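Molybdopterin biosynthesis enzyme, MoaB (Thermus thermophilus, PDB 3MCH) probably binds molybdopterin and takes part in molybdenum cofactor biosynthesis, as a member of the MogA/MoaB family built on a globular alpha/beta fold. Local coordinates at residues B[24-29]-B[133-138]; B[43-48]-B[75-80]; B[1-6]-B[61-66]; B[85-90]-B[118-123]. One frame throughout, in Å; residues are numbered along the deposited sequence.

Contact 1 (B[24-29]-B[133-138])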
loop_
_atom_site.group_PDB
_atom_site.type_symbol
_atom_site.label_atom_id
_atom_site.label_comp_id
_atom_site.label_asym_id
_atom_site.label_seq_id
_atom_site.Cartn_x
_atom_site.Cartn_y
_atom_site.Cartn_z
ATOM N N LEU B 24 15.164 -23.161 4.666
ATOM C CA LEU B 24 16.113 -23.130 5.775
ATOM C C LEU B 24 16.373 -21.729 6.315
ATOM O O LEU B 24 16.531 -21.546 7.519
ATOM C CB LEU B 24 17.439 -23.764 5.354
ATOM C CG LEU B 24 17.383 -25.254 5.009
ATOM C CD1 LEU B 24 18.767 -25.723 4.610
ATOM C CD2 LEU B 24 16.877 -26.052 6.201
ATOM N N ALA B 25 16.428 -20.743 5.426
ATOM C CA ALA B 25 16.669 -19.364 5.847
ATOM C C ALA B 25 15.503 -18.882 6.705
ATOM O O ALA B 25 15.697 -18.187 7.704
ATOM C CB ALA B 25 16.828 -18.463 4.631
ATOM N N ILE B 26 14.292 -19.252 6.304
ATOM C CA ILE B 26 13.097 -18.865 7.038
ATOM C C ILE B 26 13.106 -19.464 8.445
ATOM O O ILE B 26 12.858 -18.766 9.425
ATOM C CB ILE B 26 11.824 -19.290 6.274
ATOM C CG1 ILE B 26 11.730 -18.476 4.975
ATOM C CG2 ILE B 26 10.592 -19.089 7.155
ATOM C CD1 ILE B 26 11.777 -16.935 5.102
ATOM N N ARG B 27 13.406 -20.754 8.552
ATOM C CA ARG B 27 13.458 -21.388 9.866
ATOM C C ARG B 27 14.433 -20.665 10.806
ATOM O O ARG B 27 14.162 -20.508 12.000
ATOM C CB ARG B 27 13.890 -22.849 9.736
ATOM C CG ARG B 27 12.787 -23.820 9.356
ATOM C CD ARG B 27 13.351 -25.234 9.310
ATOM N NE ARG B 27 12.351 -26.251 8.994
ATOM C CZ ARG B 27 11.587 -26.873 9.889
ATOM N NH1 ARG B 27 11.692 -26.587 11.180
ATOM N NH2 ARG B 27 10.726 -27.798 9.487
ATOM N N GLU B 28 15.568 -20.234 10.265
ATOM C CA GLU B 28 16.581 -19.545 11.060
ATOM C C GLU B 28 16.064 -18.241 11.657
ATOM O O GLU B 28 16.337 -17.926 12.814
ATOM C CB GLU B 28 17.815 -19.256 10.203
ATOM C CG GLU B 28 18.372 -20.482 9.500
ATOM C CD GLU B 28 19.642 -20.190 8.721
ATOM O OE1 GLU B 28 19.666 -19.198 7.957
ATOM O OE2 GLU B 28 20.613 -20.962 8.865
ATOM N N VAL B 29 15.323 -17.477 10.865
ATOM C CA VAL B 29 14.784 -16.214 11.347
ATOM C C VAL B 29 13.831 -16.441 12.514
ATOM O O VAL B 29 13.841 -15.693 13.494
ATOM C CB VAL B 29 14.019 -15.467 10.231
ATOM C CG1 VAL B 29 13.386 -14.196 10.794
ATOM C CG2 VAL B 29 14.966 -15.125 9.091
ATOM N N LYS B 133 18.189 -14.810 0.615
ATOM C CA LYS B 133 18.456 -13.467 1.117
ATOM C C LYS B 133 17.178 -12.634 1.171
ATOM O O LYS B 133 16.921 -11.950 2.159
ATOM C CB LYS B 133 19.484 -12.757 0.230
ATOM C CG LYS B 133 19.750 -11.315 0.646
ATOM C CD LYS B 133 20.751 -10.629 -0.276
ATOM C CE LYS B 133 20.974 -9.183 0.153
ATOM N NZ LYS B 133 22.009 -8.500 -0.671
ATOM N N GLY B 134 16.387 -12.701 0.104
ATOM C CA GLY B 134 15.146 -11.947 0.038
ATOM C C GLY B 134 14.143 -12.339 1.110
ATOM O O GLY B 134 13.600 -11.481 1.809
ATOM N N ALA B 135 13.884 -13.638 1.231
ATOM C CA ALA B 135 12.948 -14.138 2.234
ATOM C C ALA B 135 13.431 -13.749 3.624
ATOM O O ALA B 135 12.647 -13.335 4.480
ATOM C CB ALA B 135 12.832 -15.654 2.129
ATOM N N ARG B 136 14.734 -13.870 3.843
ATOM C CA ARG B 136 15.318 -13.542 5.136
ATOM C C ARG B 136 15.107 -12.089 5.539
ATOM O O ARG B 136 14.629 -11.801 6.640
ATOM C CB ARG B 136 16.817 -13.853 5.126
ATOM C CG ARG B 136 17.504 -13.661 6.465
ATOM C CD ARG B 136 19.011 -13.887 6.347
ATOM N NE ARG B 136 19.332 -15.161 5.702
ATOM C CZ ARG B 136 20.031 -15.275 4.578
ATOM N NH1 ARG B 136 20.489 -14.192 3.962
ATOM N NH2 ARG B 136 20.276 -16.474 4.069
ATOM N N GLU B 137 15.464 -11.168 4.650
ATOM C CA GLU B 137 15.322 -9.751 4.952
ATOM C C GLU B 137 13.865 -9.341 5.131
ATOM O O GLU B 137 13.544 -8.563 6.028
ATOM C CB GLU B 137 15.973 -8.903 3.857
ATOM C CG GLU B 137 17.458 -9.160 3.692
ATOM C CD GLU B 137 18.156 -8.049 2.934
ATOM O OE1 GLU B 137 17.616 -7.598 1.902
ATOM O OE2 GLU B 137 19.248 -7.632 3.371
ATOM N N SER B 138 12.988 -9.864 4.282
ATOM C CA SER B 138 11.574 -9.533 4.383
ATOM C C SER B 138 10.975 -10.066 5.683
ATOM O O SER B 138 10.162 -9.394 6.318
ATOM C CB SER B 138 10.799 -10.103 3.190
ATOM O OG SER B 138 11.219 -9.500 1.981
HETATM O O HOH W 1 18.170 -16.918 7.791
#
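The helical segments 24-29 and 133-138 run nearly parallel with a crossing angle of -21°, their axes 8.8 Å apart, and Ala25 CA comes within 6.0 Å of Arg136 CA. They are parts of helices 21-30 and 132-142, which pack side by side on one face of the sheet in the alpha/beta fold of the MogA/MoaB family. Small residues, Ala25 and Ala135, point into the interface and allow this spacing. Ile26 fills the deeper end. Its CG1 lies beside the backbone N (chi1 -67°), and the methyl CD1 then reaches Ala135 CB at 3.4 Å, a close methyl-to-methyl contact. Ile26 also touches Leu128 of strand 123-128 and Leu139, so it joins both helices to the sheet. Val29 meets the aliphatic part of Arg136 at an angle, CG2 against CG at 3.9 Å. The Arg136 chain stretches out from the helix and then bends at chi3 (-52°), bringing NH2 to 4.0 Å from Ala25 CB. The polar side of the contact is joined through one water. It accepts the N-H of Arg136 NE in the guanidinium plane. Glu28 and Arg136, opposite in charge, thus share a water without direct contact of their charged atoms. The same water lies 3.0 Å from Arg136 NE and donates to Ala25 O at 2.8 Å and to Glu28 OE1 at 2.7 Å.

Contact 2 (B[43-48]-B[75-80])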
loop_
_atom_site.group_PDB
_atom_site.type_symbol
_atom_site.label_atom_id
_atom_site.label_comp_id
_atom_site.label_asym_id
_atom_site.label_seq_id
_atom_site.Cartn_x
_atom_site.Cartn_y
_atom_site.Cartn_z
ATOM N N VAL B 43 5.357 -26.540 -3.746
ATOM C CA VAL B 43 4.191 -26.514 -4.616
ATOM C C VAL B 43 4.585 -25.860 -5.935
ATOM O O VAL B 43 5.411 -24.947 -5.960
ATOM C CB VAL B 43 3.023 -25.734 -3.958
ATOM C CG1 VAL B 43 3.333 -24.242 -3.925
ATOM C CG2 VAL B 43 1.731 -25.999 -4.708
ATOM N N PRO B 44 4.018 -26.339 -7.056
ATOM C CA PRO B 44 4.333 -25.776 -8.372
ATOM C C PRO B 44 3.823 -24.342 -8.519
ATOM O O PRO B 44 3.054 -23.861 -7.686
ATOM C CB PRO B 44 3.621 -26.728 -9.336
ATOM C CG PRO B 44 3.541 -28.017 -8.569
ATOM C CD PRO B 44 3.183 -27.545 -7.191
ATOM N N ASP B 45 4.258 -23.670 -9.581
ATOM C CA ASP B 45 3.829 -22.303 -9.863
ATOM C C ASP B 45 2.490 -22.461 -10.564
ATOM O O ASP B 45 2.341 -22.081 -11.724
ATOM C CB ASP B 45 4.797 -21.617 -10.828
ATOM C CG ASP B 45 5.995 -21.022 -10.126
ATOM O OD1 ASP B 45 5.795 -20.150 -9.257
ATOM O OD2 ASP B 45 7.133 -21.422 -10.444
ATOM N N GLU B 46 1.523 -23.040 -9.865
ATOM C CA GLU B 46 0.200 -23.238 -10.434
ATOM C C GLU B 46 -0.781 -22.726 -9.398
ATOM O O GLU B 46 -0.992 -23.361 -8.367
ATOM C CB GLU B 46 -0.132 -24.690 -10.780
ATOM C CG GLU B 46 0.592 -25.223 -12.005
ATOM C CD GLU B 46 0.201 -24.494 -13.277
ATOM O OE1 GLU B 46 -1.016 -24.362 -13.538
ATOM O OE2 GLU B 46 1.108 -24.061 -14.020
ATOM N N PRO B 47 -1.399 -21.566 -9.660
ATOM C CA PRO B 47 -2.365 -20.977 -8.733
ATOM C C PRO B 47 -3.318 -21.992 -8.094
ATOM O O PRO B 47 -3.509 -21.985 -6.879
ATOM C CB PRO B 47 -3.085 -19.955 -9.603
ATOM C CG PRO B 47 -1.982 -19.464 -10.486
ATOM C CD PRO B 47 -1.275 -20.747 -10.882
ATOM N N PRO B 48 -3.925 -22.883 -8.903
ATOM C CA PRO B 48 -4.849 -23.883 -8.360
ATOM C C PRO B 48 -4.233 -24.715 -7.239
ATOM O O PRO B 48 -4.864 -24.968 -6.212
ATOM C CB PRO B 48 -5.186 -24.739 -9.582
ATOM C CG PRO B 48 -5.106 -23.765 -10.698
ATOM C CD PRO B 48 -3.854 -22.985 -10.372
ATOM N N ALA B 75 7.859 -11.393 -13.126
ATOM C CA ALA B 75 7.746 -12.360 -14.212
ATOM C C ALA B 75 6.299 -12.819 -14.359
ATOM O O ALA B 75 5.599 -13.029 -13.368
ATOM C CB ALA B 75 8.651 -13.557 -13.947
ATOM N N PRO B 76 5.833 -12.978 -15.607
ATOM C CA PRO B 76 4.464 -13.414 -15.898
ATOM C C PRO B 76 4.074 -14.731 -15.228
ATOM O O PRO B 76 2.888 -15.024 -15.072
ATOM C CB PRO B 76 4.457 -13.520 -17.421
ATOM C CG PRO B 76 5.400 -12.433 -17.823
ATOM C CD PRO B 76 6.542 -12.639 -16.854
ATOM N N ARG B 77 5.066 -15.523 -14.833
ATOM C CA ARG B 77 4.785 -16.804 -14.194
ATOM C C ARG B 77 4.581 -16.664 -12.685
ATOM O O ARG B 77 3.939 -17.509 -12.057
ATOM C CB ARG B 77 5.912 -17.800 -14.479
ATOM C CG ARG B 77 5.571 -19.234 -14.095
ATOM C CD ARG B 77 5.719 -20.180 -15.280
ATOM N NE ARG B 77 5.278 -21.536 -14.957
ATOM C CZ ARG B 77 4.022 -21.867 -14.668
ATOM N NH1 ARG B 77 3.074 -20.938 -14.661
ATOM N NH2 ARG B 77 3.713 -23.125 -14.382
ATOM N N ASP B 78 5.124 -15.594 -12.106
ATOM C CA ASP B 78 4.983 -15.346 -10.672
ATOM C C ASP B 78 3.561 -14.897 -10.363
ATOM O O ASP B 78 3.224 -13.726 -10.538
ATOM C CB ASP B 78 5.958 -14.257 -10.217
ATOM C CG ASP B 78 7.401 -14.599 -10.521
ATOM O OD1 ASP B 78 7.823 -15.733 -10.217
ATOM O OD2 ASP B 78 8.117 -13.729 -11.057
ATOM N N ARG B 79 2.732 -15.823 -9.896
ATOM C CA ARG B 79 1.346 -15.497 -9.583
ATOM C C ARG B 79 0.953 -15.836 -8.150
ATOM O O ARG B 79 -0.232 -15.956 -7.830
ATOM C CB ARG B 79 0.412 -16.207 -10.567
ATOM C CG ARG B 79 0.525 -15.674 -11.989
ATOM C CD ARG B 79 -0.350 -16.446 -12.969
ATOM N NE ARG B 79 0.172 -17.783 -13.236
ATOM C CZ ARG B 79 -0.345 -18.628 -14.124
ATOM N NH1 ARG B 79 -1.408 -18.281 -14.840
ATOM N NH2 ARG B 79 0.206 -19.820 -14.304
ATOM N N THR B 80 1.947 -15.978 -7.281
ATOM C CA THR B 80 1.677 -16.299 -5.883
ATOM C C THR B 80 0.805 -15.236 -5.216
ATOM O O THR B 80 -0.084 -15.564 -4.433
ATOM C CB THR B 80 2.990 -16.464 -5.088
ATOM O OG1 THR B 80 3.746 -17.544 -5.651
ATOM C CG2 THR B 80 2.698 -16.782 -3.620
HETATM O O HOH W 2 3.784 -18.441 -8.646
HETATM O O HOH W 3 2.025 -19.362 -12.357
#
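The Arg77 guanidinium carries Asp45 on one face, with CB 3.9 Å above its centre and the carbonyl O over the same side. At its edge lie the Glu46 carboxylate and Arg79 NH2. The Arg79 guanidinium has Pro47 CD over one face, 3.7 Å from its plane and toward the rim, and a water in plane at the edge. Arg77 NH2 makes a salt bridge to Glu46 OE2 at 2.8 Å, nearly straight (169°). The oxygen lies in the guanidinium plane, but the carboxylate plane is turned 51° away. Glu46 gets there by folding back at chi2 (-64°). Arg77 NH2 also forms a salt bridge with Asp11. The water at the Arg79 edge accepts from Arg79 NE at 2.6 Å and donates to Asp45 O and Arg77 O. Another water accepts from Arg79 N and donates to Asp45 OD1 and Thr80 OG1. The contact joins the inverse gamma turn centred on Asp45, just before helix 47-60, to the loop before helix 80-85. Thr80 bonds to Gly70 and Gly71, in a glycine-rich loop that in relatives helps form the molybdopterin pocket. A leucine in place of Glu46 would probably cost Arg77 an acidic partner, with Asp11 remaining, and leave two closely set arginines with less balancing charge. The acids Glu46 and Asp11 probably make it possible for Arg77 NH1 and Arg79 NH2 to lie 3.1 Å apart.

Contact 3 (B[1-6]-B[61-66])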
loop_
_atom_site.group_PDB
_atom_site.type_symbol
_atom_site.label_atom_id
_atom_site.label_comp_id
_atom_site.label_asym_id
_atom_site.label_seq_id
_atom_site.Cartn_x
_atom_site.Cartn_y
_atom_site.Cartn_z
ATOM N N MET B 1 3.107 -19.022 21.434
ATOM C CA MET B 1 3.599 -20.096 20.521
ATOM C C MET B 1 2.619 -20.281 19.365
ATOM O O MET B 1 1.457 -20.641 19.569
ATOM C CB MET B 1 3.759 -21.404 21.300
ATOM C CG MET B 1 4.391 -22.531 20.502
ATOM S SD MET B 1 5.945 -22.033 19.744
ATOM C CE MET B 1 6.987 -21.840 21.201
ATOM N N PHE B 2 3.097 -20.043 18.148
ATOM C CA PHE B 2 2.249 -20.148 16.965
ATOM C C PHE B 2 2.753 -21.183 15.966
ATOM O O PHE B 2 3.946 -21.263 15.688
ATOM C CB PHE B 2 2.165 -18.778 16.294
ATOM C CG PHE B 2 1.716 -17.691 17.220
ATOM C CD1 PHE B 2 0.390 -17.617 17.633
ATOM C CD2 PHE B 2 2.629 -16.762 17.716
ATOM C CE1 PHE B 2 -0.023 -16.635 18.529
ATOM C CE2 PHE B 2 2.224 -15.773 18.617
ATOM C CZ PHE B 2 0.898 -15.712 19.021
ATOM N N ARG B 3 1.828 -21.975 15.431
ATOM C CA ARG B 3 2.164 -23.012 14.462
ATOM C C ARG B 3 2.334 -22.382 13.093
ATOM O O ARG B 3 1.442 -21.697 12.596
ATOM C CB ARG B 3 1.064 -24.070 14.438
ATOM C CG ARG B 3 0.908 -24.763 15.781
ATOM C CD ARG B 3 -0.357 -25.589 15.837
ATOM N NE ARG B 3 -0.344 -26.679 14.872
ATOM C CZ ARG B 3 -1.354 -26.962 14.057
ATOM N NH1 ARG B 3 -2.463 -26.229 14.087
ATOM N NH2 ARG B 3 -1.260 -27.979 13.217
ATOM N N VAL B 4 3.488 -22.636 12.486
ATOM C CA VAL B 4 3.834 -22.066 11.192
ATOM C C VAL B 4 3.991 -23.097 10.086
ATOM O O VAL B 4 4.523 -24.180 10.302
ATOM C CB VAL B 4 5.167 -21.289 11.291
ATOM C CG1 VAL B 4 5.508 -20.621 9.957
ATOM C CG2 VAL B 4 5.081 -20.264 12.398
ATOM N N GLY B 5 3.526 -22.731 8.898
ATOM C CA GLY B 5 3.671 -23.582 7.735
ATOM C C GLY B 5 4.524 -22.812 6.738
ATOM O O GLY B 5 4.313 -21.615 6.539
ATOM N N ILE B 6 5.501 -23.476 6.132
ATOM C CA ILE B 6 6.362 -22.827 5.147
ATOM C C ILE B 6 6.061 -23.462 3.794
ATOM O O ILE B 6 6.221 -24.667 3.620
ATOM C CB ILE B 6 7.865 -23.014 5.505
ATOM C CG1 ILE B 6 8.158 -22.363 6.861
ATOM C CG2 ILE B 6 8.752 -22.389 4.425
ATOM C CD1 ILE B 6 7.843 -20.849 7.013
ATOM N N GLU B 61 -5.984 -27.707 8.669
ATOM C CA GLU B 61 -4.894 -27.865 9.630
ATOM C C GLU B 61 -4.927 -26.802 10.725
ATOM O O GLU B 61 -4.413 -27.018 11.823
ATOM C CB GLU B 61 -3.539 -27.822 8.917
ATOM C CG GLU B 61 -3.349 -28.894 7.849
ATOM C CD GLU B 61 -3.697 -30.289 8.342
ATOM O OE1 GLU B 61 -3.316 -30.630 9.478
ATOM O OE2 GLU B 61 -4.343 -31.048 7.588
ATOM N N GLY B 62 -5.516 -25.652 10.415
ATOM C CA GLY B 62 -5.621 -24.582 11.389
ATOM C C GLY B 62 -4.316 -23.910 11.768
ATOM O O GLY B 62 -4.152 -23.471 12.907
ATOM N N LEU B 63 -3.382 -23.821 10.827
ATOM C CA LEU B 63 -2.109 -23.180 11.132
ATOM C C LEU B 63 -2.344 -21.713 11.473
ATOM O O LEU B 63 -3.300 -21.097 11.002
ATOM C CB LEU B 63 -1.142 -23.301 9.952
ATOM C CG LEU B 63 -0.750 -24.731 9.560
ATOM C CD1 LEU B 63 0.225 -24.671 8.403
ATOM C CD2 LEU B 63 -0.127 -25.459 10.742
ATOM N N ASP B 64 -1.464 -21.161 12.297
ATOM C CA ASP B 64 -1.574 -19.773 12.726
ATOM C C ASP B 64 -0.911 -18.831 11.736
ATOM O O ASP B 64 -1.409 -17.736 11.472
ATOM C CB ASP B 64 -0.924 -19.606 14.099
ATOM C CG ASP B 64 -1.531 -20.528 15.140
ATOM O OD1 ASP B 64 -2.779 -20.595 15.206
ATOM O OD2 ASP B 64 -0.767 -21.176 15.890
ATOM N N LEU B 65 0.213 -19.272 11.187
ATOM C CA LEU B 65 0.965 -18.471 10.232
ATOM C C LEU B 65 1.385 -19.290 9.029
ATOM O O LEU B 65 1.859 -20.417 9.169
ATOM C CB LEU B 65 2.229 -17.906 10.898
ATOM C CG LEU B 65 3.188 -17.123 9.998
ATOM C CD1 LEU B 65 2.571 -15.777 9.625
ATOM C CD2 LEU B 65 4.519 -16.906 10.718
ATOM N N ILE B 66 1.199 -18.729 7.842
ATOM C CA ILE B 66 1.646 -19.402 6.637
ATOM C C ILE B 66 2.599 -18.458 5.930
ATOM O O ILE B 66 2.232 -17.337 5.578
ATOM C CB ILE B 66 0.498 -19.743 5.670
ATOM C CG1 ILE B 66 -0.434 -20.770 6.307
ATOM C CG2 ILE B 66 1.081 -20.280 4.353
ATOM C CD1 ILE B 66 -1.779 -20.940 5.605
HETATM O O HOH W 4 -2.793 -23.383 15.685
#
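Arg3 bends at chi3 (64°) to carry its guanidinium over to Glu61, while Asp64 holds CG beside its own backbone N (chi1 -57°) and turns OD2 onto Arg3 N. These two groups extend a parallel strand pairing, 2-9 with 65-69, in the middle of the sheet. Arg3 NH1 donates to Glu61 O at 3.1 Å, in the guanidinium plane. Leu63 CD2 lies over one face of that group, 3.7 Å from NH2. Asp64 OD2 accepts from Arg3 N at 2.8 Å on its anti side. Arg3 O takes two bonds, from Asp64 N at 3.0 Å and Leu65 N at 3.1 Å. Further in, Gly5 N donates to Leu65 O at 2.9 Å. Val4 and Leu65 lie side by side on the sheet face covered by helix 146-154, CG2 to CD2 at 3.8 Å. On the other face Leu63 CD1 sits 3.7 Å from Gly5 CA, where a beta carbon on Gly5 would clash. Asp64 OD2 also forms a salt bridge with Lys156. The Asp64 carboxylate therefore does the work of a strand carbonyl toward Arg3 N, and Lys156 probably offsets the charge that this buried acid brings to the strand end.

Contact 4 (B[85-90]-B[118-123])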
loop_
_atom_site.group_PDB
_atom_site.type_symbol
_atom_site.label_atom_id
_atom_site.label_comp_id
_atom_site.label_asym_id
_atom_site.label_seq_id
_atom_site.Cartn_x
_atom_site.Cartn_y
_atom_site.Cartn_z
ATOM N N ARG B 85 -4.279 -13.612 -2.751
ATOM C CA ARG B 85 -5.318 -12.604 -2.562
ATOM C C ARG B 85 -6.715 -13.187 -2.687
ATOM O O ARG B 85 -7.620 -12.830 -1.936
ATOM C CB ARG B 85 -5.174 -11.473 -3.583
ATOM C CG ARG B 85 -3.930 -10.624 -3.442
ATOM C CD ARG B 85 -4.086 -9.339 -4.251
ATOM N NE ARG B 85 -5.073 -8.448 -3.649
ATOM C CZ ARG B 85 -5.677 -7.451 -4.287
ATOM N NH1 ARG B 85 -5.404 -7.213 -5.565
ATOM N NH2 ARG B 85 -6.545 -6.681 -3.643
ATOM N N GLU B 86 -6.882 -14.091 -3.644
ATOM C CA GLU B 86 -8.171 -14.718 -3.886
ATOM C C GLU B 86 -8.680 -15.562 -2.722
ATOM O O GLU B 86 -9.868 -15.876 -2.656
ATOM C CB GLU B 86 -8.093 -15.563 -5.159
ATOM C CG GLU B 86 -7.964 -14.726 -6.428
ATOM C CD GLU B 86 -7.408 -15.510 -7.602
ATOM O OE1 GLU B 86 -7.765 -16.694 -7.754
ATOM O OE2 GLU B 86 -6.621 -14.933 -8.383
ATOM N N LEU B 87 -7.787 -15.917 -1.800
ATOM C CA LEU B 87 -8.154 -16.737 -0.646
ATOM C C LEU B 87 -8.270 -15.951 0.660
ATOM O O LEU B 87 -8.717 -16.487 1.672
ATOM C CB LEU B 87 -7.125 -17.857 -0.452
ATOM C CG LEU B 87 -6.989 -18.928 -1.538
ATOM C CD1 LEU B 87 -5.813 -19.837 -1.211
ATOM C CD2 LEU B 87 -8.279 -19.731 -1.640
ATOM N N LEU B 88 -7.871 -14.684 0.639
ATOM C CA LEU B 88 -7.909 -13.849 1.838
ATOM C C LEU B 88 -9.258 -13.218 2.138
ATOM O O LEU B 88 -9.978 -12.821 1.225
ATOM C CB LEU B 88 -6.877 -12.731 1.721
ATOM C CG LEU B 88 -5.441 -13.167 1.447
ATOM C CD1 LEU B 88 -4.562 -11.930 1.288
ATOM C CD2 LEU B 88 -4.949 -14.055 2.577
ATOM N N ASP B 89 -9.590 -13.118 3.424
ATOM C CA ASP B 89 -10.842 -12.489 3.836
ATOM C C ASP B 89 -10.581 -10.991 3.912
ATOM O O ASP B 89 -11.479 -10.176 3.694
ATOM C CB ASP B 89 -11.298 -12.993 5.208
ATOM C CG ASP B 89 -11.627 -14.472 5.214
ATOM O OD1 ASP B 89 -12.115 -14.986 4.184
ATOM O OD2 ASP B 89 -11.418 -15.116 6.262
ATOM N N ARG B 90 -9.338 -10.640 4.233
ATOM C CA ARG B 90 -8.920 -9.243 4.331
ATOM C C ARG B 90 -7.401 -9.174 4.254
ATOM O O ARG B 90 -6.713 -10.145 4.561
ATOM C CB ARG B 90 -9.416 -8.616 5.640
ATOM C CG ARG B 90 -8.917 -9.279 6.914
ATOM C CD ARG B 90 -9.555 -8.634 8.141
ATOM N NE ARG B 90 -9.129 -9.251 9.398
ATOM C CZ ARG B 90 -9.470 -10.475 9.795
ATOM N NH1 ARG B 90 -10.253 -11.232 9.032
ATOM N NH2 ARG B 90 -9.034 -10.942 10.962
ATOM N N GLY B 118 -2.233 -11.128 4.465
ATOM C CA GLY B 118 -3.627 -11.061 4.839
ATOM C C GLY B 118 -4.054 -12.167 5.769
ATOM O O GLY B 118 -3.244 -12.982 6.214
ATOM N N VAL B 119 -5.348 -12.197 6.055
ATOM C CA VAL B 119 -5.904 -13.198 6.946
ATOM C C VAL B 119 -7.008 -13.996 6.270
ATOM O O VAL B 119 -7.799 -13.452 5.502
ATOM C CB VAL B 119 -6.503 -12.530 8.211
ATOM C CG1 VAL B 119 -7.205 -13.566 9.091
ATOM C CG2 VAL B 119 -5.393 -11.820 8.989
ATOM N N ARG B 120 -7.021 -15.296 6.535
ATOM C CA ARG B 120 -8.068 -16.185 6.046
ATOM C C ARG B 120 -8.461 -16.946 7.307
ATOM O O ARG B 120 -7.631 -17.639 7.906
ATOM C CB ARG B 120 -7.565 -17.164 4.980
ATOM C CG ARG B 120 -8.697 -18.042 4.434
ATOM C CD ARG B 120 -8.212 -19.165 3.528
ATOM N NE ARG B 120 -9.285 -20.119 3.250
ATOM C CZ ARG B 120 -10.299 -19.902 2.414
ATOM N NH1 ARG B 120 -10.389 -18.757 1.749
ATOM N NH2 ARG B 120 -11.234 -20.832 2.251
ATOM N N GLY B 121 -9.713 -16.798 7.729
ATOM C CA GLY B 121 -10.153 -17.464 8.942
ATOM C C GLY B 121 -9.345 -16.939 10.117
ATOM O O GLY B 121 -9.425 -15.759 10.449
ATOM N N ARG B 122 -8.562 -17.809 10.745
ATOM C CA ARG B 122 -7.722 -17.405 11.864
ATOM C C ARG B 122 -6.267 -17.699 11.532
ATOM O O ARG B 122 -5.484 -18.083 12.399
ATOM C CB ARG B 122 -8.134 -18.143 13.137
ATOM C CG ARG B 122 -9.335 -17.517 13.840
ATOM C CD ARG B 122 -9.867 -18.439 14.914
ATOM N NE ARG B 122 -10.548 -19.588 14.326
ATOM C CZ ARG B 122 -10.432 -20.836 14.768
ATOM N NH1 ARG B 122 -11.095 -21.815 14.168
ATOM N NH2 ARG B 122 -9.642 -21.105 15.800
ATOM N N THR B 123 -5.920 -17.508 10.263
ATOM C CA THR B 123 -4.566 -17.756 9.784
ATOM C C THR B 123 -3.993 -16.532 9.077
ATOM O O THR B 123 -4.626 -15.962 8.187
ATOM C CB THR B 123 -4.538 -18.942 8.794
ATOM O OG1 THR B 123 -5.101 -20.098 9.426
ATOM C CG2 THR B 123 -3.105 -19.250 8.360
HETATM O O HOH W 5 -10.926 -13.854 9.273
HETATM O O HOH W 6 -9.030 -13.897 12.438
#
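Leu87 and Arg120 meet where the loop after helix 80-85 reaches strand 117-120, and a classic beta bulge follows: Asp89 and Arg90 both face Val119 in an antiparallel edge pairing. Leu87 O accepts from Arg120 NH1 at 2.8 Å, in the plane of the guanidinium. The Arg120 chain is extended, with CG anti to N (chi1 -177°), and its NH2 makes a salt bridge with Asp59 of helix 47-60. A methionine in place of Arg120 would probably leave Leu87 O without this donor and Asp59 without this charged mate. Leu88 lays CD1 on Gly118 CA at 3.8 Å, where a beta carbon on Gly118 would collide with Leu88 CD1 and Arg90 O. Asp89 is held twice: its N donates to Val119 O at 2.8 Å, and OD2 accepts from Gly121 N on the syn side. Arg90 N adds a weak bond to Val119 O, and Arg90 O accepts from Val119 N at 2.9 Å. The Arg90 side chain also packs on Arg114 of the third subunit. The Arg90 guanidinium lies flat against Val119, whose CB sits 3.9 Å above the centre of the group. At its edge, Arg90 NH1 donates at 2.7 Å to a water that donates to Gly121 O.

The four contacts are built in and around one mixed sheet; contact 3 lies within it, pairing strands 2-9 and 65-69. Contact 1 packs two helices on one face, and touches contact 3 where Ile26 meets Ile6. Contact 4 lies at the sheet's edge within this chain, with strand 90-91; its Thr123 packs on Ile66 and probably hydrogen-bonds through OG1 to Leu63 O of contact 3, centres 13 Å apart. Contact 2 is at the surface, its nearest atoms about 5 Å from contact 4. Along the chain, contacts 2 and 4 follow one another within the loop closed by contact 1, while contact 3 crosses contacts 1 and 2. Segments far apart in sequence thus meet round one sheet.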